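Local coordinates for BCL2-like 10 (Danio rerio, PDB 6H1N), which regulates apoptosis as a pro-survival member of the Bcl-2 family and may have channel activity in membranes, at residues S75-L80 and E120-Y125. Sequence-based numbering, arbitrary orientation.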
ATOM      1  N   SER A  75       2.243  -3.949 -12.100  1.00 38.09           N
ATOM      2  CA  SER A  75       3.272  -3.249 -12.859  1.00 39.97           C
ATOM      3  C   SER A  75       3.620  -1.905 -12.226  1.00 37.44           C
ATOM      4  O   SER A  75       4.798  -1.537 -12.154  1.00 38.39           O
ATOM      5  CB  SER A  75       2.799  -3.054 -14.296  1.00 44.54           C
ATOM      6  OG  SER A  75       2.748  -4.300 -14.966  1.00 47.03           O
ATOM      7  N   VAL A  76       2.609  -1.136 -11.823  1.00 35.44           N
ATOM      8  CA  VAL A  76       2.844   0.124 -11.125  1.00 35.18           C
ATOM      9  C   VAL A  76       3.718  -0.082  -9.894  1.00 35.72           C
ATOM     10  O   VAL A  76       4.665   0.679  -9.663  1.00 38.97           O
ATOM     11  CB  VAL A  76       1.507   0.778 -10.746  1.00 35.54           C
ATOM     12  CG1 VAL A  76       1.760   1.910  -9.810  1.00 36.93           C
ATOM     13  CG2 VAL A  76       0.831   1.309 -11.965  1.00 36.66           C
ATOM     14  N   MET A  77       3.409  -1.097  -9.076  1.00 35.09           N
ATOM     15  CA  MET A  77       4.193  -1.352  -7.870  1.00 40.75           C
ATOM     16  C   MET A  77       5.649  -1.620  -8.201  1.00 43.88           C
ATOM     17  O   MET A  77       6.556  -1.025  -7.605  1.00 43.90           O
ATOM     18  CB  MET A  77       3.577  -2.516  -7.100  1.00 34.13           C
ATOM     19  CG  MET A  77       2.321  -2.087  -6.413  1.00 42.08           C
ATOM     20  SD  MET A  77       1.636  -3.328  -5.302  1.00 45.56           S
ATOM     21  CE  MET A  77       1.333  -4.686  -6.426  1.00 48.61           C
ATOM     22  N   ARG A  78       5.899  -2.463  -9.200  1.00 42.49           N
ATOM     23  CA  ARG A  78       7.260  -2.727  -9.645  1.00 48.19           C
ATOM     24  C   ARG A  78       7.963  -1.462 -10.105  1.00 46.24           C
ATOM     25  O   ARG A  78       9.172  -1.301  -9.902  1.00 48.51           O
ATOM     26  CB  ARG A  78       7.225  -3.738 -10.779  1.00 46.95           C
ATOM     27  CG  ARG A  78       6.931  -5.152 -10.322  1.00 50.47           C
ATOM     28  CD  ARG A  78       6.477  -5.972 -11.510  1.00 56.35           C
ATOM     29  NE  ARG A  78       5.924  -7.265 -11.144  1.00 65.75           N
ATOM     30  CZ  ARG A  78       5.166  -7.997 -11.947  1.00 87.80           C
ATOM     31  NH1 ARG A  78       4.853  -7.554 -13.165  1.00 74.26           N
ATOM     32  NH2 ARG A  78       4.717  -9.169 -11.520  1.00127.32           N
ATOM     33  N   GLU A  79       7.241  -0.573 -10.759  1.00 43.26           N
ATOM     34  CA  GLU A  79       7.886   0.653 -11.185  1.00 44.50           C
ATOM     35  C   GLU A  79       8.024   1.654 -10.046  1.00 46.83           C
ATOM     36  O   GLU A  79       8.885   2.535 -10.126  1.00 51.33           O
ATOM     37  CB  GLU A  79       7.112   1.265 -12.345  1.00 40.97           C
ATOM     38  CG  GLU A  79       7.049   0.381 -13.598  1.00 42.17           C
ATOM     39  CD  GLU A  79       8.400   0.069 -14.228  1.00 49.36           C
ATOM     40  OE1 GLU A  79       9.393   0.774 -13.951  1.00 48.48           O
ATOM     41  OE2 GLU A  79       8.446  -0.896 -15.025  1.00 51.11           O
ATOM     42  N   LEU A  80       7.171   1.580  -9.012  1.00 42.71           N
ATOM     43  CA  LEU A  80       7.391   2.419  -7.834  1.00 42.61           C
ATOM     44  C   LEU A  80       8.668   1.999  -7.132  1.00 43.27           C
ATOM     45  O   LEU A  80       9.467   2.844  -6.716  1.00 48.54           O
ATOM     46  CB  LEU A  80       6.213   2.347  -6.853  1.00 38.83           C
ATOM     47  CG  LEU A  80       4.944   3.096  -7.268  1.00 40.83           C
ATOM     48  CD1 LEU A  80       3.852   2.878  -6.272  1.00 41.88           C
ATOM     49  CD2 LEU A  80       5.156   4.613  -7.452  1.00 40.22           C
ATOM     50  N   GLU A 120      -5.363  -7.302  -1.622  1.00 40.92           N
ATOM     51  CA  GLU A 120      -4.766  -8.605  -1.885  1.00 53.58           C
ATOM     52  C   GLU A 120      -3.563  -8.467  -2.792  1.00 41.51           C
ATOM     53  O   GLU A 120      -2.524  -9.109  -2.574  1.00 37.99           O
ATOM     54  CB  GLU A 120      -5.787  -9.529  -2.526  1.00 50.14           C
ATOM     55  CG  GLU A 120      -6.603 -10.311  -1.582  1.00 69.42           C
ATOM     56  CD  GLU A 120      -7.410 -11.322  -2.331  1.00 90.26           C
ATOM     57  OE1 GLU A 120      -8.617 -11.065  -2.595  1.00102.88           O
ATOM     58  OE2 GLU A 120      -6.782 -12.352  -2.680  1.00 78.51           O
ATOM     59  N   THR A 121      -3.682  -7.597  -3.804  1.00 39.75           N
ATOM     60  CA  THR A 121      -2.612  -7.401  -4.776  1.00 46.94           C
ATOM     61  C   THR A 121      -1.400  -6.820  -4.085  1.00 38.35           C
ATOM     62  O   THR A 121      -0.272  -7.300  -4.269  1.00 42.91           O
ATOM     63  CB  THR A 121      -3.081  -6.494  -5.929  1.00 47.07           C
ATOM     64  OG1 THR A 121      -4.214  -7.069  -6.591  1.00 41.81           O
ATOM     65  CG2 THR A 121      -1.981  -6.325  -7.000  1.00 63.18           C
ATOM     66  N   ILE A 122      -1.618  -5.858  -3.195  1.00 35.03           N
ATOM     67  CA  ILE A 122      -0.510  -5.371  -2.407  1.00 31.52           C
ATOM     68  C   ILE A 122       0.064  -6.499  -1.563  1.00 32.56           C
ATOM     69  O   ILE A 122       1.279  -6.725  -1.559  1.00 36.03           O
ATOM     70  CB  ILE A 122      -0.935  -4.169  -1.548  1.00 35.12           C
ATOM     71  CG1 ILE A 122      -1.207  -2.983  -2.466  1.00 31.89           C
ATOM     72  CG2 ILE A 122       0.169  -3.926  -0.565  1.00 32.67           C
ATOM     73  CD1 ILE A 122      -1.918  -1.821  -1.742  1.00 35.84           C
ATOM     74  N   ALA A 123      -0.783  -7.272  -0.903  1.00 36.57           N
ATOM     75  CA  ALA A 123      -0.255  -8.291   0.005  1.00 35.41           C
ATOM     76  C   ALA A 123       0.556  -9.345  -0.744  1.00 34.59           C
ATOM     77  O   ALA A 123       1.558  -9.860  -0.227  1.00 38.31           O
ATOM     78  CB  ALA A 123      -1.405  -8.936   0.756  1.00 35.43           C
ATOM     79  N   ASP A 124       0.115  -9.701  -1.947  1.00 36.15           N
ATOM     80  CA  ASP A 124       0.812 -10.702  -2.741  1.00 41.06           C
ATOM     81  C   ASP A 124       2.165 -10.194  -3.195  1.00 45.22           C
ATOM     82  O   ASP A 124       3.151 -10.941  -3.186  1.00 46.60           O
ATOM     83  CB  ASP A 124      -0.034 -11.086  -3.954  1.00 49.43           C
ATOM     84  CG  ASP A 124      -1.227 -11.918  -3.575  1.00 45.98           C
ATOM     85  OD1 ASP A 124      -2.134 -12.113  -4.411  1.00 47.67           O
ATOM     86  OD2 ASP A 124      -1.257 -12.343  -2.401  1.00 45.09           O
ATOM     87  N   TYR A 125       2.232  -8.934  -3.617  1.00 39.16           N
ATOM     88  CA  TYR A 125       3.500  -8.363  -4.047  1.00 45.30           C
ATOM     89  C   TYR A 125       4.476  -8.236  -2.876  1.00 44.09           C
ATOM     90  O   TYR A 125       5.592  -8.765  -2.932  1.00 43.82           O
ATOM     91  CB  TYR A 125       3.256  -7.009  -4.728  1.00 41.19           C
ATOM     92  CG  TYR A 125       4.524  -6.311  -5.145  1.00 42.34           C
ATOM     93  CD1 TYR A 125       4.970  -5.188  -4.467  1.00 41.28           C
ATOM     94  CD2 TYR A 125       5.273  -6.784  -6.206  1.00 46.51           C
ATOM     95  CE1 TYR A 125       6.115  -4.566  -4.835  1.00 52.70           C
ATOM     96  CE2 TYR A 125       6.421  -6.180  -6.572  1.00 49.84           C
ATOM     97  CZ  TYR A 125       6.844  -5.070  -5.890  1.00 52.67           C
ATOM     98  OH  TYR A 125       8.005  -4.460  -6.287  1.00 50.85           O
TER
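M77 packs against the Y125 ring in a Met-aromatic contact that joins helix 69-81 to helix 115-129 within the all-helical Bcl-2 fold. The two short segments cross at -48° with their axes 11.1 Å apart, a gap bridged by these long side chains running past each other in opposite directions. In the aromatic part of the contact, CB of M77 lies over one face of the Y125 ring, 4.1 Å from its centroid and displaced toward the rim, as a CH-pi contact. SD of M77 follows obliquely, 4.7 Å from the same centroid. The apolar part begins where the M77 chain, extended through chi2, bends at chi3 (-60°) and brings its methyl CE to 3.5 Å from CB of Y125. That methyl also meets CG2 of T121, while SD rests near CG1 of I122. The Y125 ring reaches across to helix 69-81 because its chi1 of 177° turns CG away from the backbone N, and its OH comes near CA of R78. Shortening Y125 to an alanine is likely to open a gap between the helices and leave M77 SD and R78 CG without the ring they pack on. I94 of helix 88-108 touches both M77 and Y125, tying a third helix to the pair. OG1 of T121 hydrogen-bonds to S70 OG on helix 69-81, a second link between the two helices, and to R117 O within its own helix. At the exposed margin, the aliphatic part of R78 meets the ring obliquely, CG standing 3.9 Å from CE2 of Y125.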